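Long-range contacts in aspartate-semialdehyde dehydrogenase (Cryptococcus neoformans var. neoformans JEC21, PDB 5CEF), which catalyses the NADPH-dependent reductive dephosphorylation of 4-phospho-L-aspartate to L-aspartate semialdehyde, the second step in making the aspartate family of amino acids: residues E171-V182 with H237-A246; A287-A295 with I354-K363. One frame throughout, in Å; residues are numbered along the deposited sequence.

Interaction 1 (E171-V182 with H237-A246); sequences EKAFGPLDTVIV and HAPKQINVSA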
loop_
_atom_site.group_PDB
_atom_site.type_symbol
_atom_site.label_atom_id
_atom_site.label_comp_id
_atom_site.label_asym_id
_atom_site.label_seq_id
_atom_site.Cartn_x
_atom_site.Cartn_y
_atom_site.Cartn_z
ATOM N N GLU A 171 33.659 -7.779 11.927
ATOM C CA GLU A 171 35.030 -8.222 11.639
ATOM C C GLU A 171 36.008 -7.492 12.539
ATOM O O GLU A 171 36.912 -8.098 13.097
ATOM C CB GLU A 171 35.403 -8.110 10.147
ATOM C CG GLU A 171 34.866 -9.268 9.311
ATOM C CD GLU A 171 35.621 -9.498 8.010
ATOM O OE1 GLU A 171 36.199 -8.527 7.479
ATOM O OE2 GLU A 171 35.598 -10.629 7.494
ATOM N N LYS A 172 35.809 -6.203 12.705
ATOM C CA LYS A 172 36.680 -5.423 13.580
ATOM C C LYS A 172 36.692 -5.992 15.000
ATOM O O LYS A 172 37.731 -6.038 15.613
ATOM C CB LYS A 172 36.234 -3.957 13.663
ATOM C CG LYS A 172 37.291 -3.054 14.239
ATOM C CD LYS A 172 36.760 -1.667 14.574
ATOM C CE LYS A 172 37.868 -0.608 14.544
ATOM N NZ LYS A 172 37.308 0.753 14.709
ATOM N N ALA A 173 35.543 -6.411 15.507
ATOM C CA ALA A 173 35.458 -6.878 16.861
ATOM C C ALA A 173 35.785 -8.354 17.022
ATOM O O ALA A 173 36.297 -8.728 18.071
ATOM C CB ALA A 173 34.078 -6.591 17.444
ATOM N N PHE A 174 35.444 -9.205 16.046
ATOM C CA PHE A 174 35.565 -10.658 16.225
ATOM C C PHE A 174 36.379 -11.377 15.184
ATOM O O PHE A 174 36.376 -12.586 15.141
ATOM C CB PHE A 174 34.198 -11.304 16.278
ATOM C CG PHE A 174 33.251 -10.617 17.208
ATOM C CD1 PHE A 174 33.472 -10.628 18.569
ATOM C CD2 PHE A 174 32.126 -9.966 16.711
ATOM C CE1 PHE A 174 32.581 -9.987 19.426
ATOM C CE2 PHE A 174 31.234 -9.325 17.554
ATOM C CZ PHE A 174 31.460 -9.329 18.922
ATOM N N GLY A 175 37.062 -10.635 14.322
ATOM C CA GLY A 175 37.849 -11.267 13.268
ATOM C C GLY A 175 37.035 -11.696 12.060
ATOM O O GLY A 175 35.836 -11.447 11.987
ATOM N N PRO A 176 37.690 -12.377 11.099
ATOM C CA PRO A 176 37.057 -12.536 9.802
ATOM C C PRO A 176 35.852 -13.426 9.810
ATOM O O PRO A 176 35.700 -14.298 10.655
ATOM C CB PRO A 176 38.175 -13.140 8.913
ATOM C CG PRO A 176 39.315 -13.487 9.809
ATOM C CD PRO A 176 39.138 -12.708 11.071
ATOM N N LEU A 177 34.976 -13.182 8.848
ATOM C CA LEU A 177 33.767 -13.958 8.673
ATOM C C LEU A 177 34.021 -15.087 7.702
ATOM O O LEU A 177 34.761 -14.936 6.729
ATOM C CB LEU A 177 32.626 -13.061 8.172
ATOM C CG LEU A 177 32.348 -11.819 9.016
ATOM C CD1 LEU A 177 31.193 -11.024 8.438
ATOM C CD2 LEU A 177 32.065 -12.186 10.462
ATOM N N ASP A 178 33.327 -16.186 7.942
ATOM C CA ASP A 178 33.376 -17.359 7.107
ATOM C C ASP A 178 32.277 -17.277 6.070
ATOM O O ASP A 178 32.531 -17.316 4.874
ATOM C CB ASP A 178 33.160 -18.574 8.034
ATOM C CG ASP A 178 33.052 -19.900 7.322
ATOM O OD1 ASP A 178 33.089 -19.985 6.087
ATOM O OD2 ASP A 178 32.979 -20.907 8.039
ATOM N N THR A 179 31.044 -17.169 6.544
ATOM C CA THR A 179 29.845 -17.346 5.706
ATOM C C THR A 179 28.780 -16.316 6.068
ATOM O O THR A 179 28.604 -15.974 7.248
ATOM C CB THR A 179 29.283 -18.758 5.896
ATOM O OG1 THR A 179 30.193 -19.719 5.336
ATOM C CG2 THR A 179 27.954 -18.918 5.244
ATOM N N VAL A 180 28.123 -15.796 5.032
ATOM C CA VAL A 180 27.010 -14.867 5.166
ATOM C C VAL A 180 25.860 -15.172 4.215
ATOM O O VAL A 180 26.063 -15.309 3.009
ATOM C CB VAL A 180 27.449 -13.420 4.884
ATOM C CG1 VAL A 180 26.246 -12.477 4.976
ATOM C CG2 VAL A 180 28.532 -12.960 5.860
ATOM N N ILE A 181 24.651 -15.251 4.756
ATOM C CA ILE A 181 23.439 -15.420 3.949
ATOM C C ILE A 181 22.529 -14.271 4.235
ATOM O O ILE A 181 22.382 -13.861 5.385
ATOM C CB ILE A 181 22.720 -16.751 4.235
ATOM C CG1 ILE A 181 23.574 -17.889 3.678
ATOM C CG2 ILE A 181 21.352 -16.792 3.588
ATOM C CD1 ILE A 181 22.823 -19.147 3.351
ATOM N N VAL A 182 21.957 -13.708 3.192
ATOM C CA VAL A 182 21.172 -12.528 3.373
ATOM C C VAL A 182 19.981 -12.473 2.418
ATOM O O VAL A 182 20.125 -12.741 1.227
ATOM C CB VAL A 182 22.029 -11.258 3.209
ATOM C CG1 VAL A 182 22.718 -11.208 1.849
ATOM C CG2 VAL A 182 21.163 -10.004 3.398
ATOM N N HIS A 237 39.845 -10.129 0.292
ATOM C CA HIS A 237 39.610 -10.944 1.489
ATOM C C HIS A 237 40.163 -12.389 1.339
ATOM O O HIS A 237 39.783 -13.284 2.098
ATOM C CB HIS A 237 38.108 -10.951 1.790
ATOM C CG HIS A 237 37.762 -11.178 3.221
ATOM N ND1 HIS A 237 37.911 -12.399 3.835
ATOM C CD2 HIS A 237 37.225 -10.348 4.149
ATOM C CE1 HIS A 237 37.490 -12.305 5.085
ATOM N NE2 HIS A 237 37.064 -11.073 5.299
ATOM N N ALA A 238 41.068 -12.584 0.368
ATOM C CA ALA A 238 41.825 -13.841 0.231
ATOM C C ALA A 238 42.887 -13.972 1.308
ATOM O O ALA A 238 43.231 -12.988 1.993
ATOM C CB ALA A 238 42.447 -13.973 -1.151
ATOM N N PRO A 239 43.364 -15.209 1.552
ATOM C CA PRO A 239 42.986 -16.489 0.918
ATOM C C PRO A 239 41.616 -16.989 1.366
ATOM O O PRO A 239 40.971 -17.689 0.613
ATOM C CB PRO A 239 44.077 -17.451 1.403
ATOM C CG PRO A 239 44.426 -16.933 2.779
ATOM C CD PRO A 239 44.333 -15.420 2.664
ATOM N N LYS A 240 41.172 -16.620 2.568
ATOM C CA LYS A 240 39.906 -17.156 3.115
ATOM C C LYS A 240 38.753 -16.218 2.833
ATOM O O LYS A 240 38.394 -15.397 3.682
ATOM C CB LYS A 240 40.014 -17.159 4.625
ATOM C CG LYS A 240 40.172 -18.418 5.393
ATOM C CD LYS A 240 40.986 -19.466 4.759
ATOM C CE LYS A 240 41.061 -20.642 5.727
ATOM N NZ LYS A 240 42.418 -21.234 5.735
ATOM N N GLN A 241 38.236 -16.254 1.632
ATOM C CA GLN A 241 37.184 -15.324 1.246
ATOM C C GLN A 241 35.886 -15.644 1.974
ATOM O O GLN A 241 35.592 -16.795 2.243
ATOM C CB GLN A 241 36.920 -15.387 -0.268
ATOM C CG GLN A 241 38.063 -14.818 -1.065
ATOM C CD GLN A 241 37.721 -14.600 -2.531
ATOM O OE1 GLN A 241 37.372 -15.527 -3.234
ATOM N NE2 GLN A 241 37.777 -13.353 -2.974
ATOM N N ILE A 242 35.093 -14.621 2.233
ATOM C CA ILE A 242 33.759 -14.804 2.801
ATOM C C ILE A 242 32.849 -15.460 1.762
ATOM O O ILE A 242 32.792 -15.039 0.631
ATOM C CB ILE A 242 33.113 -13.448 3.209
ATOM C CG1 ILE A 242 34.007 -12.684 4.186
ATOM C CG2 ILE A 242 31.765 -13.690 3.854
ATOM C CD1 ILE A 242 33.534 -11.257 4.406
ATOM N N ASN A 243 32.109 -16.459 2.165
ATOM C CA ASN A 243 31.086 -17.027 1.323
ATOM C C ASN A 243 29.769 -16.328 1.488
ATOM O O ASN A 243 29.159 -16.419 2.556
ATOM C CB ASN A 243 30.877 -18.448 1.719
ATOM C CG ASN A 243 31.583 -19.364 0.795
ATOM O OD1 ASN A 243 30.995 -19.820 -0.226
ATOM N ND2 ASN A 243 32.856 -19.614 1.087
ATOM N N VAL A 244 29.308 -15.677 0.427
ATOM C CA VAL A 244 28.114 -14.877 0.499
ATOM C C VAL A 244 27.041 -15.347 -0.468
ATOM O O VAL A 244 27.321 -15.578 -1.641
ATOM C CB VAL A 244 28.421 -13.386 0.206
ATOM C CG1 VAL A 244 27.193 -12.537 0.504
ATOM C CG2 VAL A 244 29.577 -12.882 1.054
ATOM N N SER A 245 25.807 -15.476 0.036
ATOM C CA SER A 245 24.673 -15.812 -0.823
ATOM C C SER A 245 23.533 -14.885 -0.493
ATOM O O SER A 245 23.090 -14.833 0.655
ATOM C CB SER A 245 24.261 -17.262 -0.601
ATOM O OG SER A 245 23.208 -17.661 -1.429
ATOM N N ALA A 246 23.042 -14.200 -1.514
ATOM C CA ALA A 246 21.978 -13.230 -1.365
ATOM C C ALA A 246 20.723 -13.507 -2.221
ATOM O O ALA A 246 20.803 -14.050 -3.324
ATOM C CB ALA A 246 22.511 -11.863 -1.737
HETATM O O HOH W 1 37.390 -15.678 6.284
#

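Interaction 2 (A287-A295 with I354-K363); sequences AQHLGVPSA and IINAEIAVEK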
loop_
_atom_site.group_PDB
_atom_site.type_symbol
_atom_site.label_atom_id
_atom_site.label_comp_id
_atom_site.label_asym_id
_atom_site.label_seq_id
_atom_site.Cartn_x
_atom_site.Cartn_y
_atom_site.Cartn_z
ATOM N N ALA A 287 36.264 7.500 9.082
ATOM C CA ALA A 287 35.619 8.728 8.669
ATOM C C ALA A 287 35.163 9.561 9.869
ATOM O O ALA A 287 35.168 10.795 9.825
ATOM C CB ALA A 287 34.441 8.421 7.764
ATOM N N GLN A 288 34.740 8.895 10.934
ATOM C CA GLN A 288 34.369 9.602 12.152
ATOM C C GLN A 288 35.610 10.129 12.861
ATOM O O GLN A 288 35.596 11.242 13.383
ATOM C CB GLN A 288 33.587 8.671 13.090
ATOM C CG GLN A 288 32.240 8.279 12.537
ATOM C CD GLN A 288 31.615 7.154 13.328
ATOM O OE1 GLN A 288 32.112 6.017 13.294
ATOM N NE2 GLN A 288 30.503 7.452 14.033
ATOM N N HIS A 289 36.663 9.312 12.896
ATOM C CA HIS A 289 37.911 9.662 13.587
ATOM C C HIS A 289 38.522 10.867 12.930
ATOM O O HIS A 289 39.077 11.702 13.615
ATOM C CB HIS A 289 38.937 8.517 13.587
ATOM C CG HIS A 289 38.487 7.299 14.333
ATOM N ND1 HIS A 289 38.917 6.022 14.011
ATOM C CD2 HIS A 289 37.605 7.157 15.353
ATOM C CE1 HIS A 289 38.332 5.153 14.815
ATOM N NE2 HIS A 289 37.536 5.814 15.643
ATOM N N LEU A 290 38.437 10.937 11.601
ATOM C CA LEU A 290 38.912 12.081 10.855
ATOM C C LEU A 290 38.015 13.304 11.025
ATOM O O LEU A 290 38.388 14.388 10.628
ATOM C CB LEU A 290 39.019 11.725 9.375
ATOM C CG LEU A 290 40.148 10.756 9.014
ATOM C CD1 LEU A 290 40.020 10.306 7.569
ATOM C CD2 LEU A 290 41.524 11.359 9.242
ATOM N N GLY A 291 36.814 13.120 11.549
ATOM C CA GLY A 291 35.887 14.206 11.708
ATOM C C GLY A 291 35.436 14.876 10.412
ATOM O O GLY A 291 35.133 16.061 10.426
ATOM N N VAL A 292 35.354 14.150 9.294
ATOM C CA VAL A 292 34.833 14.761 8.074
ATOM C C VAL A 292 33.412 15.257 8.321
ATOM O O VAL A 292 32.656 14.679 9.109
ATOM C CB VAL A 292 34.894 13.860 6.815
ATOM C CG1 VAL A 292 36.340 13.563 6.420
ATOM C CG2 VAL A 292 34.095 12.578 6.989
ATOM N N PRO A 293 33.059 16.373 7.677
ATOM C CA PRO A 293 31.788 17.029 7.988
ATOM C C PRO A 293 30.516 16.209 7.738
ATOM O O PRO A 293 29.544 16.392 8.463
ATOM C CB PRO A 293 31.769 18.262 7.098
ATOM C CG PRO A 293 33.000 18.227 6.273
ATOM C CD PRO A 293 33.877 17.091 6.699
ATOM N N SER A 294 30.507 15.327 6.747
ATOM C CA SER A 294 29.294 14.616 6.400
ATOM C C SER A 294 29.166 13.255 7.096
ATOM O O SER A 294 28.183 12.555 6.903
ATOM C CB SER A 294 29.189 14.452 4.873
ATOM O OG SER A 294 28.936 15.691 4.226
ATOM N N ALA A 295 30.141 12.887 7.923
ATOM C CA ALA A 295 30.095 11.620 8.673
ATOM C C ALA A 295 29.149 11.739 9.843
ATOM O O ALA A 295 29.060 12.798 10.449
ATOM C CB ALA A 295 31.486 11.240 9.175
ATOM N N ILE A 354 30.060 11.825 -1.410
ATOM C CA ILE A 354 30.574 13.047 -0.820
ATOM C C ILE A 354 31.460 12.752 0.372
ATOM O O ILE A 354 32.563 13.292 0.474
ATOM C CB ILE A 354 29.415 13.955 -0.405
ATOM C CG1 ILE A 354 28.813 14.628 -1.645
ATOM C CG2 ILE A 354 29.894 14.990 0.591
ATOM C CD1 ILE A 354 27.426 15.159 -1.427
ATOM N N ILE A 355 31.011 11.846 1.241
ATOM C CA ILE A 355 31.818 11.442 2.398
ATOM C C ILE A 355 33.141 10.863 1.927
ATOM O O ILE A 355 34.199 11.163 2.516
ATOM C CB ILE A 355 31.114 10.436 3.300
ATOM C CG1 ILE A 355 29.879 11.068 3.926
ATOM C CG2 ILE A 355 32.036 10.025 4.421
ATOM C CD1 ILE A 355 28.887 10.092 4.508
ATOM N N ASN A 356 33.094 10.050 0.868
ATOM C CA ASN A 356 34.315 9.490 0.296
ATOM C C ASN A 356 35.249 10.597 -0.109
ATOM O O ASN A 356 36.436 10.548 0.165
ATOM C CB ASN A 356 34.031 8.624 -0.937
ATOM C CG ASN A 356 33.681 7.211 -0.602
ATOM O OD1 ASN A 356 33.711 6.819 0.562
ATOM N ND2 ASN A 356 33.310 6.451 -1.597
ATOM N N ALA A 357 34.718 11.588 -0.783
ATOM C CA ALA A 357 35.537 12.701 -1.227
ATOM C C ALA A 357 36.107 13.504 -0.053
ATOM O O ALA A 357 37.263 13.880 -0.086
ATOM C CB ALA A 357 34.721 13.604 -2.145
ATOM N N GLU A 358 35.302 13.722 0.988
ATOM C CA GLU A 358 35.780 14.451 2.180
ATOM C C GLU A 358 37.002 13.733 2.766
ATOM O O GLU A 358 38.003 14.365 3.074
ATOM C CB GLU A 358 34.686 14.617 3.240
ATOM C CG GLU A 358 33.487 15.450 2.791
ATOM C CD GLU A 358 32.352 15.513 3.807
ATOM O OE1 GLU A 358 32.460 14.839 4.838
ATOM O OE2 GLU A 358 31.354 16.255 3.605
ATOM N N ILE A 359 36.933 12.418 2.864
ATOM C CA ILE A 359 38.062 11.658 3.349
ATOM C C ILE A 359 39.302 11.835 2.452
ATOM O O ILE A 359 40.438 11.988 2.943
ATOM C CB ILE A 359 37.713 10.178 3.453
ATOM C CG1 ILE A 359 36.671 10.002 4.556
ATOM C CG2 ILE A 359 38.949 9.335 3.780
ATOM C CD1 ILE A 359 35.931 8.678 4.464
ATOM N N ALA A 360 39.114 11.820 1.146
ATOM C CA ALA A 360 40.250 12.011 0.225
ATOM C C ALA A 360 40.882 13.395 0.381
ATOM O O ALA A 360 42.083 13.564 0.210
ATOM C CB ALA A 360 39.806 11.787 -1.219
ATOM N N VAL A 361 40.057 14.383 0.698
ATOM C CA VAL A 361 40.559 15.699 1.019
ATOM C C VAL A 361 41.458 15.605 2.255
ATOM O O VAL A 361 42.598 16.039 2.210
ATOM C CB VAL A 361 39.415 16.705 1.222
ATOM C CG1 VAL A 361 39.959 17.982 1.809
ATOM C CG2 VAL A 361 38.689 16.981 -0.107
ATOM N N GLU A 362 40.992 14.974 3.325
ATOM C CA GLU A 362 41.843 14.813 4.508
ATOM C C GLU A 362 43.165 14.072 4.236
ATOM O O GLU A 362 44.141 14.331 4.897
ATOM C CB GLU A 362 41.090 14.107 5.630
ATOM C CG GLU A 362 39.896 14.895 6.162
ATOM C CD GLU A 362 40.263 16.239 6.726
ATOM O OE1 GLU A 362 41.083 16.258 7.669
ATOM O OE2 GLU A 362 39.763 17.262 6.230
ATOM N N LYS A 363 43.207 13.154 3.276
ATOM C CA LYS A 363 44.440 12.408 2.997
ATOM C C LYS A 363 45.284 13.081 1.938
ATOM O O LYS A 363 46.276 12.523 1.495
ATOM C CB LYS A 363 44.133 11.002 2.493
ATOM C CG LYS A 363 43.225 10.154 3.383
ATOM C CD LYS A 363 43.908 9.619 4.640
ATOM C CE LYS A 363 43.212 8.339 5.101
ATOM N NZ LYS A 363 42.803 7.249 4.120
#

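Interaction 1 (E171-V182 with H237-A246)
The imidazole of His237 meets the carboxylate of Glu171 at its edge, while CG1 of Ile242 lies over one ring face, displaced toward the rim. The planes of carboxylate and ring are 32° apart, and NE2 of His237 donates to OE2 of Glu171 over 2.7 Å, on the syn side of that oxygen. On its anti side the same OE2 accepts from Leu177 N at 3.0 Å, so one carboxylate oxygen ties the last turn of helix 158-174 both to the start of the next strand and to the 237-242 loop. Histidine suits this place because its second nitrogen is used as well: ND1 donates to Lys240 O, which also lies at the ring edge; the two bonds fix the rotation of the ring. With CG swung anti to its own backbone N (chi1 -154°), the ring reaches across to the glutamate. A water donates to both Leu177 O and Lys240 O, bridging the segments beside this pair.

Farther along, Leu177 O lies 3.5 Å from Ile242 CG1, and Ile242 CG2 rests 3.9 Å from Val180 CG2. Beta-branched and small residues then fit the paired strands: Val180, Val182, Val244 and Ala246 share one face, with Val182 CG1 3.7 Å from Ala246 CB. On the other face, Ser245 OG hydrogen-bonds Lys337 of the second subunit, whose Val333 and Phe334 pack on Thr179 and Ile181.

Asp178 and Thr179 both face Lys264 of the antiparallel strand 257-265, a classic beta bulge on the side of strand 177-186 away from 243-250. Between 177-182 and 243-246, backbone bonds alternate from Asp178 O to Val182 N in the ladder of a parallel pair, with 243-250 the outermost strand, within this chain, of the dimerisation domain's mixed sheet.

Interaction 2 (A287-A295 with I354-K363)
Glu358 OE2 is gripped by two groups, Ser294 OG at 2.6 Å and NE2 of His31, while the companion oxygen OE1 accepts from Ser294 N at 2.8 Å. The amide uses the syn lone pair of OE1; the hydroxyl comes to OE2 from the syn side too, but 30° out of the carboxylate plane. One serine thus engages both oxygens of a buried carboxylate, which would hold the carboxylate against rotation, and the nearby donors probably favour its charged form. The glutamate chain runs extended beyond CG (chi2 175°), long enough to bring the carboxylate from the helix to the turn.

The ring of Pro293, in the type I turn from Val292 to Ala295, lies beside the carboxylate of Glu358. Val292 lies along the helix beside it, its CG1 4.0 Å from Ile359 CG1. Branched valine covers the aliphatic part of the glutamate while its other methyl, CG2, meets Ile355 CG2. Ala287 is small enough for Ile359 CD1 to approach its CB at 3.6 Å, and the side chain of Leu290 crosses that of Ile359 at about a right angle, CD1 meeting CG2. Gly291, the first residue to leave helical angles, supplies the positive phi of a Schellman motif after the short helix that contains Ala287.

Beyond the contact, helix 349-362 packs through Ile354 on helix 19-29, through Glu358 and Val361 on strand 34-40, and through Ala360 on strand 109-112.

Interaction 1 closes along the chain before interaction 2 opens. Their centres stand 26 Å apart and their nearest atoms about 5 Å, without touching. Interaction 1 pairs the outermost strand of the mixed sheet, within this chain, with its neighbour and reaches the second subunit, whereas interaction 2 fastens the helix end and turn of 287-295 to the C-terminal helix, which leans on strands of the parallel, Rossmann-type sheet; no other chain of the assembly touches the two segments of interaction 2. Side chain to side chain, Val182 is about 10 Å from His257, the predicted proton acceptor, Ile355 about 11 Å from Cys158, the predicted acyl-thioester nucleophile, and Ile354 about 9 Å from Val20, a probable NADP-binding residue.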